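Local coordinates for protein ylmH (Streptococcus pneumoniae, PDB 2FPH) that probably binds nucleic acid, through a putative RNA-binding domain of the RRM clan, and is linked to cell division, at residues L53-V62 with V69-F80. Sequence-based numbering, arbitrary orientation.
Sequences LACSSSGEFV and VLLYPDYFQPEF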
# COMPACT_ATOMS: atom_id res chain seq x y z
N LEU A 53 -8.71 4.62 19.00
CA LEU A 53 -9.39 4.06 17.85
C LEU A 53 -8.70 2.74 17.58
O LEU A 53 -7.47 2.67 17.68
CB LEU A 53 -9.21 4.97 16.62
CG LEU A 53 -10.14 6.16 16.35
CD1 LEU A 53 -9.71 6.76 14.97
CD2 LEU A 53 -11.54 5.73 16.27
N ALA A 54 -9.47 1.73 17.20
CA ALA A 54 -8.86 0.47 16.72
C ALA A 54 -8.17 0.67 15.38
O ALA A 54 -8.54 1.52 14.58
CB ALA A 54 -9.85 -0.62 16.66
N CYS A 55 -7.10 -0.10 15.16
CA CYS A 55 -6.20 0.08 14.05
C CYS A 55 -5.80 -1.35 13.61
O CYS A 55 -5.48 -2.14 14.48
CB CYS A 55 -4.95 0.87 14.54
SG CYS A 55 -3.70 1.36 13.39
N SER A 56 -5.95 -1.70 12.32
CA SER A 56 -5.35 -2.93 11.77
C SER A 56 -4.54 -2.57 10.53
O SER A 56 -4.93 -1.73 9.77
CB SER A 56 -6.41 -4.00 11.44
OG SER A 56 -7.37 -3.49 10.57
N SER A 57 -3.37 -3.19 10.39
CA SER A 57 -2.47 -2.98 9.29
C SER A 57 -2.54 -4.15 8.35
O SER A 57 -2.61 -5.31 8.82
CB SER A 57 -1.04 -2.88 9.79
OG SER A 57 -0.12 -2.96 8.72
N SER A 58 -2.46 -3.91 7.03
CA SER A 58 -2.47 -5.02 6.06
C SER A 58 -1.24 -5.95 6.33
O SER A 58 -1.26 -7.12 5.95
CB SER A 58 -2.49 -4.55 4.62
OG SER A 58 -1.39 -3.72 4.32
N GLY A 59 -0.20 -5.41 6.96
CA GLY A 59 0.98 -6.18 7.31
C GLY A 59 0.76 -7.23 8.35
O GLY A 59 1.60 -8.14 8.52
N GLU A 60 -0.38 -7.16 9.04
CA GLU A 60 -0.77 -8.17 10.01
C GLU A 60 -1.58 -9.29 9.35
O GLU A 60 -2.05 -10.17 10.07
CB GLU A 60 -1.61 -7.52 11.13
CG GLU A 60 -0.93 -6.43 11.97
CD GLU A 60 -1.88 -5.75 12.97
OE1 GLU A 60 -2.56 -4.73 12.64
OE2 GLU A 60 -1.97 -6.23 14.12
N PHE A 61 -1.74 -9.25 8.01
CA PHE A 61 -2.45 -10.25 7.20
C PHE A 61 -1.54 -10.83 6.11
O PHE A 61 -1.54 -12.06 5.90
CB PHE A 61 -3.68 -9.65 6.52
CG PHE A 61 -4.81 -9.27 7.46
CD1 PHE A 61 -4.68 -8.15 8.29
CD2 PHE A 61 -5.96 -9.99 7.51
CE1 PHE A 61 -5.67 -7.79 9.15
CE2 PHE A 61 -6.97 -9.64 8.38
CZ PHE A 61 -6.84 -8.53 9.20
N VAL A 62 -0.82 -9.93 5.41
CA VAL A 62 0.19 -10.25 4.40
C VAL A 62 1.43 -9.52 4.75
O VAL A 62 1.40 -8.29 4.86
CB VAL A 62 -0.26 -9.83 2.96
CG1 VAL A 62 0.81 -10.08 1.98
CG2 VAL A 62 -1.50 -10.52 2.57
N VAL A 69 -3.54 0.86 6.20
CA VAL A 69 -4.04 0.74 7.53
C VAL A 69 -5.49 1.07 7.55
O VAL A 69 -5.98 1.99 6.85
CB VAL A 69 -3.22 1.67 8.54
CG1 VAL A 69 -3.88 1.92 9.88
CG2 VAL A 69 -1.78 1.14 8.78
N LEU A 70 -6.20 0.35 8.38
CA LEU A 70 -7.61 0.66 8.59
C LEU A 70 -7.79 1.20 9.99
O LEU A 70 -7.33 0.61 10.97
CB LEU A 70 -8.39 -0.61 8.37
CG LEU A 70 -8.75 -1.05 6.99
CD1 LEU A 70 -9.14 -2.51 7.05
CD2 LEU A 70 -9.91 -0.05 6.56
N LEU A 71 -8.44 2.36 10.10
CA LEU A 71 -8.78 2.97 11.39
C LEU A 71 -10.28 2.81 11.57
O LEU A 71 -11.00 3.10 10.63
CB LEU A 71 -8.38 4.45 11.36
CG LEU A 71 -6.86 4.74 11.23
CD1 LEU A 71 -6.47 6.17 10.89
CD2 LEU A 71 -6.17 4.37 12.48
N TYR A 72 -10.82 2.41 12.75
CA TYR A 72 -12.23 2.06 12.81
C TYR A 72 -12.82 2.04 14.21
O TYR A 72 -12.07 1.93 15.18
CB TYR A 72 -12.53 0.75 12.11
CG TYR A 72 -11.64 -0.38 12.57
CD1 TYR A 72 -10.41 -0.57 11.99
CD2 TYR A 72 -12.01 -1.24 13.61
CE1 TYR A 72 -9.54 -1.55 12.43
CE2 TYR A 72 -11.11 -2.28 14.05
CZ TYR A 72 -9.91 -2.42 13.42
OH TYR A 72 -9.01 -3.41 13.84
N PRO A 73 -14.13 2.30 14.30
CA PRO A 73 -14.85 2.14 15.57
C PRO A 73 -14.97 0.65 15.91
O PRO A 73 -14.82 -0.18 15.02
CB PRO A 73 -16.22 2.72 15.26
CG PRO A 73 -16.00 3.56 14.06
CD PRO A 73 -15.04 2.76 13.25
N ASP A 74 -15.36 0.36 17.15
CA ASP A 74 -15.28 -1.00 17.72
C ASP A 74 -16.26 -2.03 17.14
O ASP A 74 -15.94 -3.25 17.09
CB ASP A 74 -15.43 -0.95 19.22
CG ASP A 74 -14.25 -0.24 19.91
OD1 ASP A 74 -13.10 -0.21 19.38
OD2 ASP A 74 -14.41 0.35 21.00
N TYR A 75 -17.39 -1.56 16.65
CA TYR A 75 -18.32 -2.43 15.98
C TYR A 75 -17.66 -3.19 14.79
O TYR A 75 -18.07 -4.30 14.46
CB TYR A 75 -19.55 -1.65 15.54
CG TYR A 75 -19.36 -0.74 14.35
CD1 TYR A 75 -19.01 0.60 14.53
CD2 TYR A 75 -19.57 -1.19 13.06
CE1 TYR A 75 -18.81 1.45 13.45
CE2 TYR A 75 -19.40 -0.34 11.94
CZ TYR A 75 -19.02 0.98 12.16
OH TYR A 75 -18.87 1.81 11.09
N PHE A 76 -16.63 -2.62 14.17
CA PHE A 76 -16.10 -3.18 12.91
C PHE A 76 -15.00 -4.24 13.24
O PHE A 76 -14.11 -3.94 13.95
CB PHE A 76 -15.56 -2.00 12.07
CG PHE A 76 -15.22 -2.35 10.63
CD1 PHE A 76 -16.22 -2.44 9.67
CD2 PHE A 76 -13.91 -2.49 10.23
CE1 PHE A 76 -15.92 -2.71 8.36
CE2 PHE A 76 -13.59 -2.76 8.89
CZ PHE A 76 -14.61 -2.90 7.96
N GLN A 77 -14.95 -5.49 12.76
CA GLN A 77 -15.41 -6.11 11.56
C GLN A 77 -14.20 -6.54 10.62
O GLN A 77 -14.50 -7.25 9.74
CB GLN A 77 -16.52 -5.34 10.81
CG GLN A 77 -17.95 -5.76 11.10
CD GLN A 77 -19.00 -4.82 10.55
OE1 GLN A 77 -19.12 -4.65 9.32
NE2 GLN A 77 -19.77 -4.20 11.45
N PRO A 78 -12.91 -6.17 10.76
CA PRO A 78 -12.04 -6.08 9.55
C PRO A 78 -11.70 -7.45 8.92
O PRO A 78 -11.40 -8.38 9.67
CB PRO A 78 -10.78 -5.39 10.02
CG PRO A 78 -11.13 -4.97 11.54
CD PRO A 78 -12.11 -5.94 11.96
N GLU A 79 -11.75 -7.53 7.60
CA GLU A 79 -11.31 -8.69 6.84
C GLU A 79 -10.28 -8.19 5.84
O GLU A 79 -10.22 -6.97 5.56
CB GLU A 79 -12.47 -9.37 6.09
CG GLU A 79 -13.33 -10.31 6.93
CD GLU A 79 -14.12 -11.27 6.07
OE1 GLU A 79 -14.67 -10.82 5.05
OE2 GLU A 79 -14.18 -12.49 6.41
N PHE A 80 -9.45 -9.08 5.29
CA PHE A 80 -8.38 -8.63 4.40
C PHE A 80 -8.92 -7.83 3.20
O PHE A 80 -8.32 -6.86 2.73
CB PHE A 80 -7.57 -9.80 3.89
CG PHE A 80 -6.44 -9.38 3.04
CD1 PHE A 80 -5.42 -8.60 3.58
CD2 PHE A 80 -6.44 -9.66 1.70
CE1 PHE A 80 -4.37 -8.21 2.78
CE2 PHE A 80 -5.38 -9.26 0.92
CZ PHE A 80 -4.36 -8.53 1.46
O HOH W 1 -12.63 1.60 17.74
O HOH W 2 -6.29 -4.97 15.18
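The Tyr72 ring is held between Ala54 CB on one face, 3.3 Å from CE2 of Tyr72, and Pro78 CG on the other, offset toward the rim and 3.4 Å from Tyr72 CZ. Ser56 OG reaches the ring obliquely, 3.5 Å from Tyr72 CE1, and is buried without a polar partner. With CG between its backbone N and carbonyl carbon (chi1 51°), Tyr72 folds its ring over strand 54-57. Phe61 lies alongside Phe80 and runs the opposite way, its CB 3.6 Å from CD1 of Phe80; Ser57 O sits in plane at the Phe61 edge, and Val62 CG2 touches Phe80 obliquely. In the backbone, Ser56 and Leu70 form a hydrogen-bonded pair, the bond from Leu70 N to Ser56 O (2.8 Å) almost straight at 177°. Tyr72 N bonds to Ala54 O, while the return bond from Ala54 N to Tyr72 O is weak, supplemented by a water that accepts from Ala54 N and donates to Tyr72 O and Asp74 OD1. On the face carrying Cys55, Ser57, Val69 and Leu71, Cys55 SG packs 3.6 Å from Val69 CG1, covered by Ala48 and Leu44 of helix 38-50. Strands 54-57 and 69-72 thus form an antiparallel beta hairpin, part of a three-stranded sheet backed by helices 11-27 and 38-50.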